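Local atomic coordinates of polyphosphate kinase (PDB entry 2O8R), a protein that probably catalyses the reversible transfer of the terminal phosphate of ATP onto a growing polyphosphate chain, with magnesium as cofactor. Residues 346-351 with 639-644; 473-478 with 594-599; 590-595 with 677-682. The protein carries 3 engineered substitutions. All coordinates share one frame; numbering follows the deposited sequence.

Contact 1. Residues 346-351 with 639-644; sequences LIHVPY and RREIID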
loop_
_atom_site.group_PDB
_atom_site.type_symbol
_atom_site.label_atom_id
_atom_site.label_comp_id
_atom_site.label_asym_id
_atom_site.label_seq_id
_atom_site.Cartn_x
_atom_site.Cartn_y
_atom_site.Cartn_z
ATOM N N LEU A 346 18.266 14.027 24.244
ATOM C CA LEU A 346 16.865 13.729 24.418
ATOM C C LEU A 346 16.167 14.297 23.203
ATOM O O LEU A 346 16.305 15.478 22.899
ATOM C CB LEU A 346 16.362 14.451 25.654
ATOM C CG LEU A 346 15.361 13.813 26.590
ATOM C CD1 LEU A 346 15.755 12.372 26.944
ATOM C CD2 LEU A 346 15.327 14.691 27.815
ATOM N N ILE A 347 15.432 13.464 22.488
ATOM C CA ILE A 347 14.691 13.954 21.336
ATOM C C ILE A 347 13.203 13.795 21.574
ATOM O O ILE A 347 12.711 12.697 21.836
ATOM C CB ILE A 347 15.087 13.217 20.061
ATOM C CG1 ILE A 347 16.585 13.403 19.771
ATOM C CG2 ILE A 347 14.196 13.638 18.901
ATOM C CD1 ILE A 347 17.048 14.849 19.679
ATOM N N HIS A 348 12.499 14.909 21.495
ATOM C CA HIS A 348 11.074 14.943 21.732
ATOM C C HIS A 348 10.371 15.141 20.411
ATOM O O HIS A 348 10.380 16.235 19.837
ATOM C CB HIS A 348 10.730 16.084 22.684
ATOM C CG HIS A 348 11.519 16.062 23.954
ATOM N ND1 HIS A 348 11.260 15.171 24.974
ATOM C CD2 HIS A 348 12.559 16.823 24.371
ATOM C CE1 HIS A 348 12.111 15.382 25.962
ATOM N NE2 HIS A 348 12.908 16.378 25.621
ATOM N N VAL A 349 9.745 14.088 19.922
ATOM C CA VAL A 349 9.145 14.200 18.614
ATOM C C VAL A 349 7.675 14.417 18.625
ATOM O O VAL A 349 6.971 13.856 19.467
ATOM C CB VAL A 349 9.326 12.963 17.706
ATOM C CG1 VAL A 349 10.775 12.743 17.366
ATOM C CG2 VAL A 349 8.646 11.709 18.319
ATOM N N PRO A 350 7.300 15.461 17.912
ATOM C CA PRO A 350 6.972 15.979 16.613
ATOM C C PRO A 350 7.886 17.214 16.583
ATOM O O PRO A 350 8.407 17.569 15.532
ATOM C CB PRO A 350 5.505 16.369 16.731
ATOM C CG PRO A 350 5.111 16.037 18.152
ATOM C CD PRO A 350 6.404 16.066 18.899
ATOM N N TYR A 351 8.111 17.799 17.771
ATOM C CA TYR A 351 8.913 19.008 18.017
ATOM C C TYR A 351 10.308 18.961 17.387
ATOM O O TYR A 351 10.745 19.929 16.779
ATOM C CB TYR A 351 9.036 19.270 19.529
ATOM C CG TYR A 351 7.736 19.139 20.320
ATOM C CD1 TYR A 351 6.676 20.005 20.096
ATOM C CD2 TYR A 351 7.581 18.166 21.302
ATOM C CE1 TYR A 351 5.494 19.901 20.804
ATOM C CE2 TYR A 351 6.385 18.042 22.004
ATOM C CZ TYR A 351 5.347 18.926 21.757
ATOM O OH TYR A 351 4.154 18.842 22.452
ATOM N N ARG A 639 17.305 15.482 32.644
ATOM C CA ARG A 639 16.273 15.329 33.690
ATOM C C ARG A 639 15.501 16.615 33.990
ATOM O O ARG A 639 14.295 16.579 34.266
ATOM C CB ARG A 639 16.887 14.846 35.001
ATOM C CG ARG A 639 16.833 13.363 35.236
ATOM C CD ARG A 639 17.033 13.019 36.714
ATOM N NE ARG A 639 17.945 13.958 37.356
ATOM C CZ ARG A 639 19.267 13.825 37.402
ATOM N NH1 ARG A 639 19.864 12.773 36.856
ATOM N NH2 ARG A 639 19.992 14.753 38.003
ATOM N N ARG A 640 16.213 17.741 33.955
ATOM C CA ARG A 640 15.627 19.040 34.249
ATOM C C ARG A 640 14.659 19.426 33.142
ATOM O O ARG A 640 13.588 19.980 33.408
ATOM C CB ARG A 640 16.742 20.091 34.439
ATOM C CG ARG A 640 16.324 21.574 34.509
ATOM C CD ARG A 640 15.179 21.865 35.495
ATOM N NE ARG A 640 15.251 21.070 36.719
ATOM C CZ ARG A 640 14.208 20.809 37.504
ATOM N NH1 ARG A 640 12.997 21.278 37.193
ATOM N NH2 ARG A 640 14.374 20.071 38.598
ATOM N N GLU A 641 15.027 19.103 31.905
ATOM C CA GLU A 641 14.209 19.447 30.750
ATOM C C GLU A 641 12.872 18.709 30.790
ATOM O O GLU A 641 11.829 19.316 30.566
ATOM C CB GLU A 641 14.962 19.146 29.462
ATOM C CG GLU A 641 14.282 19.608 28.181
ATOM C CD GLU A 641 15.113 19.269 26.950
ATOM O OE1 GLU A 641 15.500 18.095 26.787
ATOM O OE2 GLU A 641 15.397 20.176 26.147
ATOM N N ILE A 642 12.912 17.411 31.097
ATOM C CA ILE A 642 11.710 16.575 31.118
ATOM C C ILE A 642 10.713 17.120 32.127
ATOM O O ILE A 642 9.515 17.250 31.841
ATOM C CB ILE A 642 12.060 15.117 31.443
ATOM C CG1 ILE A 642 12.730 14.470 30.237
ATOM C CG2 ILE A 642 10.826 14.321 31.803
ATOM C CD1 ILE A 642 13.376 13.141 30.550
ATOM N N ILE A 643 11.227 17.473 33.295
ATOM C CA ILE A 643 10.407 18.064 34.335
ATOM C C ILE A 643 9.857 19.405 33.880
ATOM O O ILE A 643 8.676 19.690 34.089
ATOM C CB ILE A 643 11.176 18.172 35.660
ATOM C CG1 ILE A 643 11.696 16.782 36.032
ATOM C CG2 ILE A 643 10.272 18.657 36.753
ATOM C CD1 ILE A 643 12.458 16.723 37.297
ATOM N N ASP A 644 10.692 20.216 33.234
ATOM C CA ASP A 644 10.218 21.491 32.702
ATOM C C ASP A 644 8.988 21.232 31.836
ATOM O O ASP A 644 7.932 21.837 32.043
ATOM C CB ASP A 644 11.304 22.155 31.860
ATOM C CG ASP A 644 12.344 22.872 32.689
ATOM O OD1 ASP A 644 12.076 23.200 33.863
ATOM O OD2 ASP A 644 13.438 23.127 32.153
#
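L346 and I642 make the close-packed part of this contact. Their side chains meet at about a right angle, with L346 CD2 lying 3.6 Å from I642 CG1 and 3.7 Å from its CD1. Two branched aliphatic chains suit this buried place, since V611 and I613 of strand 610-614 add further apolar surface around them. Beside this pair, the side chains of E641 and H348 pass each other pointing opposite ways. The CG of E641 is anti to the backbone N (chi1 -173°) and the rest of the chain is extended, which carries OE1 to the edge of the imidazole. H348 NE2 donates a weak hydrogen bond of 3.3 Å to E641 OE1; the acceptor lies in the ring plane, while the carboxylate itself is turned 79° from that plane. The other oxygen of E641 has a stronger partner, a salt bridge to K689. The contact joins the two phospholipase D-like domains: strand 345-349 belongs to the first, helix 636-651 to the second. Their axes come no closer than 10.5 Å, so side chains alone bridge the gap. On the side away from the strand the packing gives way to solvent. There R640 is exposed, and its NH1 pairs with D644 OD1 at a long 4.0 Å.

Contact 2. Residues 473-478 with 594-599; sequences IYSDTT and YLEHSR. With SO4 (sulfate ion), chain F.
Y474 pairs with L595, and S475 with E596, in a short parallel bridge between strands 474-481 and 595-596. L595 N donates to I473 O (2.8 Å) and L595 O accepts from S475 N (2.8 Å), so L595 binds the residues on either side of its partner, as parallel strands do. Y474 and L595 project from the same face of the sheet, where L595 CD2 makes a CH-pi contact over the face of the tyrosine ring. On the other face a water links S475 OG to E596 OE2, while E596 OE1 is taken by K542 and Q649.

H597, just beyond the bridge, repays following atom by atom. Its CB lies beside S475 O, which also accepts from H597 N. CG is anti to the backbone N (chi1 -172°), and this swings the imidazole against Y474: CG comes within 3.7 Å of Y474 CD2, with the two rings set obliquely, at 48°. D476 OD1 accepts from H597 ND1 (2.7 Å) with its syn lone pair, close to the ring plane, although the carboxylate stands at 89° to the ring. T463 also hydrogen-bonds this oxygen and so helps to position it. At the tip, NE2 donates to sulfate O1 (2.7 Å), while both NH1 and NH2 of R599 reach sulfate O4; R599 NE is bridged to D617. Farther along, T477 OG1 and S598 OG share a hydrogen bond of 3.0 Å.

Aspartate thus fixes the rotation of a histidine that, with arginine, holds a tetrahedral oxyanion. With Y474 and H597 predicted to bind ATP, and the predicted phosphohistidine H439 nearby, the sulfate may mark where a phosphate binds, held by residues of the second phospholipase D-like domain beside Y474 of the first.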
loop_
_atom_site.group_PDB
_atom_site.type_symbol
_atom_site.label_atom_id
_atom_site.label_comp_id
_atom_site.label_asym_id
_atom_site.label_seq_id
_atom_site.Cartn_x
_atom_site.Cartn_y
_atom_site.Cartn_z
ATOM N N ILE A 473 -0.245 12.341 14.448
ATOM C CA ILE A 473 1.094 12.592 14.905
ATOM C C ILE A 473 1.231 12.184 16.368
ATOM O O ILE A 473 0.401 12.544 17.198
ATOM C CB ILE A 473 1.463 14.051 14.671
ATOM C CG1 ILE A 473 1.243 14.379 13.193
ATOM C CG2 ILE A 473 2.917 14.316 15.070
ATOM C CD1 ILE A 473 1.266 15.850 12.864
ATOM N N TYR A 474 2.273 11.406 16.660
ATOM C CA TYR A 474 2.563 10.931 18.020
ATOM C C TYR A 474 3.602 11.794 18.708
ATOM O O TYR A 474 4.655 12.054 18.154
ATOM C CB TYR A 474 3.094 9.486 17.991
ATOM C CG TYR A 474 2.010 8.433 17.972
ATOM C CD1 TYR A 474 0.920 8.547 17.109
ATOM C CD2 TYR A 474 2.073 7.328 18.809
ATOM C CE1 TYR A 474 -0.064 7.613 17.084
ATOM C CE2 TYR A 474 1.068 6.369 18.792
ATOM C CZ TYR A 474 0.002 6.525 17.922
ATOM O OH TYR A 474 -1.008 5.600 17.860
ATOM N N SER A 475 3.303 12.237 19.919
ATOM C CA SER A 475 4.325 12.808 20.773
ATOM C C SER A 475 5.025 11.645 21.493
ATOM O O SER A 475 4.368 10.788 22.095
ATOM C CB SER A 475 3.695 13.813 21.746
ATOM O OG SER A 475 4.570 14.175 22.800
ATOM N N ASP A 476 6.352 11.601 21.402
ATOM C CA ASP A 476 7.143 10.548 22.047
ATOM C C ASP A 476 8.506 11.077 22.480
ATOM O O ASP A 476 8.945 12.149 22.034
ATOM C CB ASP A 476 7.362 9.374 21.093
ATOM C CG ASP A 476 6.229 8.396 21.099
ATOM O OD1 ASP A 476 5.807 7.973 22.192
ATOM O OD2 ASP A 476 5.770 8.037 19.998
ATOM N N THR A 477 9.196 10.303 23.315
ATOM C CA THR A 477 10.494 10.721 23.830
ATOM C C THR A 477 11.590 9.656 23.648
ATOM O O THR A 477 11.401 8.470 23.953
ATOM C CB THR A 477 10.359 11.144 25.289
ATOM O OG1 THR A 477 9.383 12.192 25.375
ATOM C CG2 THR A 477 11.677 11.660 25.819
ATOM N N THR A 478 12.731 10.092 23.126
ATOM C CA THR A 478 13.830 9.195 22.811
ATOM C C THR A 478 15.122 9.660 23.482
ATOM O O THR A 478 15.517 10.827 23.350
ATOM C CB THR A 478 14.043 9.115 21.293
ATOM O OG1 THR A 478 12.900 8.497 20.686
ATOM C CG2 THR A 478 15.285 8.304 20.963
ATOM N N TYR A 594 -1.653 16.215 18.932
ATOM C CA TYR A 594 -0.673 15.142 18.985
ATOM C C TYR A 594 -1.135 14.120 19.986
ATOM O O TYR A 594 -1.722 14.468 21.006
ATOM C CB TYR A 594 0.713 15.641 19.414
ATOM C CG TYR A 594 1.312 16.726 18.557
ATOM C CD1 TYR A 594 1.067 16.791 17.193
ATOM C CD2 TYR A 594 2.160 17.666 19.112
ATOM C CE1 TYR A 594 1.612 17.775 16.429
ATOM C CE2 TYR A 594 2.717 18.646 18.352
ATOM C CZ TYR A 594 2.440 18.707 17.014
ATOM O OH TYR A 594 3.005 19.707 16.259
ATOM N N LEU A 595 -0.873 12.852 19.705
ATOM C CA LEU A 595 -1.233 11.816 20.649
ATOM C C LEU A 595 -0.161 11.779 21.736
ATOM O O LEU A 595 1.025 11.543 21.464
ATOM C CB LEU A 595 -1.418 10.478 19.939
ATOM C CG LEU A 595 -1.954 9.285 20.726
ATOM C CD1 LEU A 595 -3.034 8.520 19.969
ATOM C CD2 LEU A 595 -0.817 8.376 21.041
ATOM N N GLU A 596 -0.595 12.060 22.961
ATOM C CA GLU A 596 0.288 12.141 24.118
ATOM C C GLU A 596 0.730 10.751 24.538
ATOM O O GLU A 596 0.090 10.088 25.348
ATOM C CB GLU A 596 -0.423 12.848 25.259
ATOM C CG GLU A 596 -0.607 14.339 25.044
ATOM C CD GLU A 596 0.699 15.117 25.110
ATOM O OE1 GLU A 596 1.624 14.703 25.834
ATOM O OE2 GLU A 596 0.804 16.152 24.433
ATOM N N HIS A 597 1.849 10.316 23.983
ATOM C CA HIS A 597 2.142 8.912 24.011
ATOM C C HIS A 597 3.310 8.607 24.909
ATOM O O HIS A 597 3.567 7.449 25.211
ATOM C CB HIS A 597 2.398 8.415 22.581
ATOM C CG HIS A 597 2.524 6.933 22.474
ATOM N ND1 HIS A 597 3.744 6.291 22.456
ATOM C CD2 HIS A 597 1.585 5.964 22.404
ATOM C CE1 HIS A 597 3.547 4.991 22.359
ATOM N NE2 HIS A 597 2.246 4.767 22.324
ATOM N N SER A 598 4.028 9.643 25.331
ATOM C CA SER A 598 5.162 9.468 26.240
ATOM C C SER A 598 4.747 8.721 27.500
ATOM O O SER A 598 3.617 8.874 27.999
ATOM C CB SER A 598 5.756 10.821 26.642
ATOM O OG SER A 598 6.438 11.425 25.563
ATOM N N ARG A 599 5.663 7.901 27.999
ATOM C CA ARG A 599 5.520 7.304 29.323
ATOM C C ARG A 599 6.738 7.697 30.142
ATOM O O ARG A 599 7.865 7.289 29.835
ATOM C CB ARG A 599 5.387 5.791 29.219
ATOM C CG ARG A 599 4.282 5.347 28.284
ATOM C CD ARG A 599 4.648 4.063 27.605
ATOM N NE ARG A 599 3.491 3.479 26.953
ATOM C CZ ARG A 599 3.435 3.136 25.671
ATOM N NH1 ARG A 599 4.490 3.296 24.890
ATOM N NH2 ARG A 599 2.317 2.615 25.177
HETATM S S SO4 F . 2.269 1.270 21.801
HETATM O O1 SO4 F . 1.792 2.458 21.097
HETATM O O2 SO4 F . 1.123 0.599 22.434
HETATM O O3 SO4 F . 2.908 0.365 20.848
HETATM O O4 SO4 F . 3.293 1.653 22.768
HETATM O O HOH W 1 3.807 16.620 24.119
#

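Contact 3. Residues 590-595 with 677-682; sequences LVDMYL and RAQAAI
Q679 meets the backbone of Y594 with both ends of its amide. Y594 N donates to Q679 OE1 (3.0 Å, nearly straight at 165°), and Q679 NE2 donates in return to Y594 O (3.1 Å). A primary amide suits this place because it offers an acceptor and a donor side by side, as the N and O of one residue in a strand-like conformation require. The match is imperfect at the acceptor, since NE2 sits 36° above the carbonyl plane of Y594, although Y594 O lies near the plane of the Q679 amide. NE2 has a further, stronger acceptor in E596 OE2. The amide reaches its partners on a chain extended beyond CG, and it lies at a shallow tilt to the Y594 ring.

D592 is satisfied through both oxygens. D592 OD2 accepts on its syn lone pair from R677 NE (3.0 Å), in a salt bridge close to the guanidinium plane, whereas D592 OD1 is paired with K655. A buried aspartate between two basic residues probably keeps its negative charge. The backbone carbonyl of D592 accepts from R472, and A678 N, at the first turn of the helix, finds its acceptor in D652. An apolar touch completes the contact: L590 CD2 rests 4.1 Å from A678 CB, where a small methyl lets helix and loop approach.

R677 occupies the N-cap position of helix 678-691, the last modelled helix. Through the bonds of Q679 and R677 the start of that helix is fastened to the loop joining strands 585-589 and 595-596; L590 and I682 also lean on helix 636-651, while V591 touches helix 13-29.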
loop_
_atom_site.group_PDB
_atom_site.type_symbol
_atom_site.label_atom_id
_atom_site.label_comp_id
_atom_site.label_asym_id
_atom_site.label_seq_id
_atom_site.Cartn_x
_atom_site.Cartn_y
_atom_site.Cartn_z
ATOM N N LEU A 590 -4.592 14.868 29.277
ATOM C CA LEU A 590 -4.276 15.802 28.215
ATOM C C LEU A 590 -4.522 15.152 26.863
ATOM O O LEU A 590 -3.866 14.170 26.515
ATOM C CB LEU A 590 -2.822 16.269 28.320
ATOM C CG LEU A 590 -2.417 17.273 27.240
ATOM C CD1 LEU A 590 -3.287 18.523 27.313
ATOM C CD2 LEU A 590 -0.926 17.614 27.341
ATOM N N VAL A 591 -5.485 15.700 26.128
ATOM C CA VAL A 591 -5.782 15.320 24.745
ATOM C C VAL A 591 -5.754 16.592 23.897
ATOM O O VAL A 591 -6.402 17.588 24.231
ATOM C CB VAL A 591 -7.167 14.650 24.628
ATOM C CG1 VAL A 591 -7.713 14.707 23.192
ATOM C CG2 VAL A 591 -7.104 13.235 25.132
ATOM N N ASP A 592 -4.981 16.547 22.819
ATOM C CA ASP A 592 -4.795 17.656 21.903
ATOM C C ASP A 592 -4.493 17.011 20.536
ATOM O O ASP A 592 -4.696 15.802 20.360
ATOM C CB ASP A 592 -3.623 18.511 22.390
ATOM C CG ASP A 592 -3.676 19.971 21.912
ATOM O OD1 ASP A 592 -4.510 20.332 21.055
ATOM O OD2 ASP A 592 -2.849 20.776 22.401
HETATM N N MSE A 593 -4.003 17.798 19.579
HETATM C CA MSE A 593 -3.735 17.295 18.231
HETATM C C MSE A 593 -2.729 16.137 18.150
HETATM O O MSE A 593 -2.926 15.199 17.372
HETATM C CB MSE A 593 -3.272 18.427 17.333
HETATM C CG MSE A 593 -3.359 18.074 15.868
HETATM SE SE MSE A 593 -2.717 19.482 14.700
HETATM C CE MSE A 593 -3.913 19.124 13.195
ATOM N N TYR A 594 -1.653 16.215 18.932
ATOM C CA TYR A 594 -0.673 15.142 18.985
ATOM C C TYR A 594 -1.135 14.120 19.986
ATOM O O TYR A 594 -1.722 14.468 21.006
ATOM C CB TYR A 594 0.713 15.641 19.414
ATOM C CG TYR A 594 1.312 16.726 18.557
ATOM C CD1 TYR A 594 1.067 16.791 17.193
ATOM C CD2 TYR A 594 2.160 17.666 19.112
ATOM C CE1 TYR A 594 1.612 17.775 16.429
ATOM C CE2 TYR A 594 2.717 18.646 18.352
ATOM C CZ TYR A 594 2.440 18.707 17.014
ATOM O OH TYR A 594 3.005 19.707 16.259
ATOM N N LEU A 595 -0.873 12.852 19.705
ATOM C CA LEU A 595 -1.233 11.816 20.649
ATOM C C LEU A 595 -0.161 11.779 21.736
ATOM O O LEU A 595 1.025 11.543 21.464
ATOM C CB LEU A 595 -1.418 10.478 19.939
ATOM C CG LEU A 595 -1.954 9.285 20.726
ATOM C CD1 LEU A 595 -3.034 8.520 19.969
ATOM C CD2 LEU A 595 -0.817 8.376 21.041
ATOM N N ARG A 677 -1.304 26.405 26.256
ATOM C CA ARG A 677 -1.583 25.084 25.744
ATOM C C ARG A 677 -0.258 24.358 25.502
ATOM O O ARG A 677 0.655 24.846 24.805
ATOM C CB ARG A 677 -2.544 25.117 24.550
ATOM C CG ARG A 677 -2.018 24.636 23.260
ATOM C CD ARG A 677 -3.151 24.304 22.306
ATOM N NE ARG A 677 -2.642 23.538 21.170
ATOM C CZ ARG A 677 -2.007 24.073 20.134
ATOM N NH1 ARG A 677 -1.810 25.382 20.080
ATOM N NH2 ARG A 677 -1.567 23.298 19.151
ATOM N N ALA A 678 -0.157 23.203 26.150
ATOM C CA ALA A 678 1.109 22.526 26.338
ATOM C C ALA A 678 1.834 22.214 25.032
ATOM O O ALA A 678 3.058 22.314 24.972
ATOM C CB ALA A 678 0.916 21.268 27.186
ATOM N N GLN A 679 1.083 21.864 23.989
ATOM C CA GLN A 679 1.695 21.472 22.728
ATOM C C GLN A 679 2.253 22.669 21.968
ATOM O O GLN A 679 3.268 22.550 21.271
ATOM C CB GLN A 679 0.758 20.589 21.886
ATOM C CG GLN A 679 0.668 19.139 22.430
ATOM C CD GLN A 679 -0.259 18.209 21.623
ATOM O OE1 GLN A 679 -0.732 18.548 20.538
ATOM N NE2 GLN A 679 -0.496 17.027 22.152
ATOM N N ALA A 680 1.626 23.831 22.128
ATOM C CA ALA A 680 2.243 25.063 21.632
ATOM C C ALA A 680 3.463 25.427 22.483
ATOM O O ALA A 680 4.568 25.597 21.971
ATOM C CB ALA A 680 1.245 26.195 21.608
ATOM N N ALA A 681 3.264 25.488 23.793
ATOM C CA ALA A 681 4.295 25.975 24.700
ATOM C C ALA A 681 5.581 25.149 24.695
ATOM O O ALA A 681 6.682 25.706 24.780
ATOM C CB ALA A 681 3.739 26.075 26.103
ATOM N N ILE A 682 5.435 23.828 24.606
ATOM C CA ILE A 682 6.579 22.924 24.599
ATOM C C ILE A 682 7.433 23.188 23.365
ATOM O O ILE A 682 8.670 23.192 23.439
ATOM C CB ILE A 682 6.153 21.453 24.637
ATOM C CG1 ILE A 682 5.667 21.076 26.032
ATOM C CG2 ILE A 682 7.307 20.540 24.252
ATOM C CD1 ILE A 682 5.177 19.628 26.117
#

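Overall arrangement
Past the N-terminal and middle domains, the chain lays down strand 345-349, then strand 474-481 antiparallel to it; I347 and V349 hydrogen-bond to T478 and D476, joining contacts 1 and 2 in one sheet. Residues 590-599 follow, serving contact 3 and then contact 2, with Y594 and L595 common to both. Contact 2 closes its loop here and is nested within the longer loop that helix 636-651 closes in contact 1. Contact 3 closes last, at 677-682, and its loop crosses that of contact 1. Contacts 1 and 2 tie the two phospholipase D-like domains together; contact 3 lies within the second, joining the start of the final helix to the 590-595 loop, and Y351 packs against Q679 and I682 there.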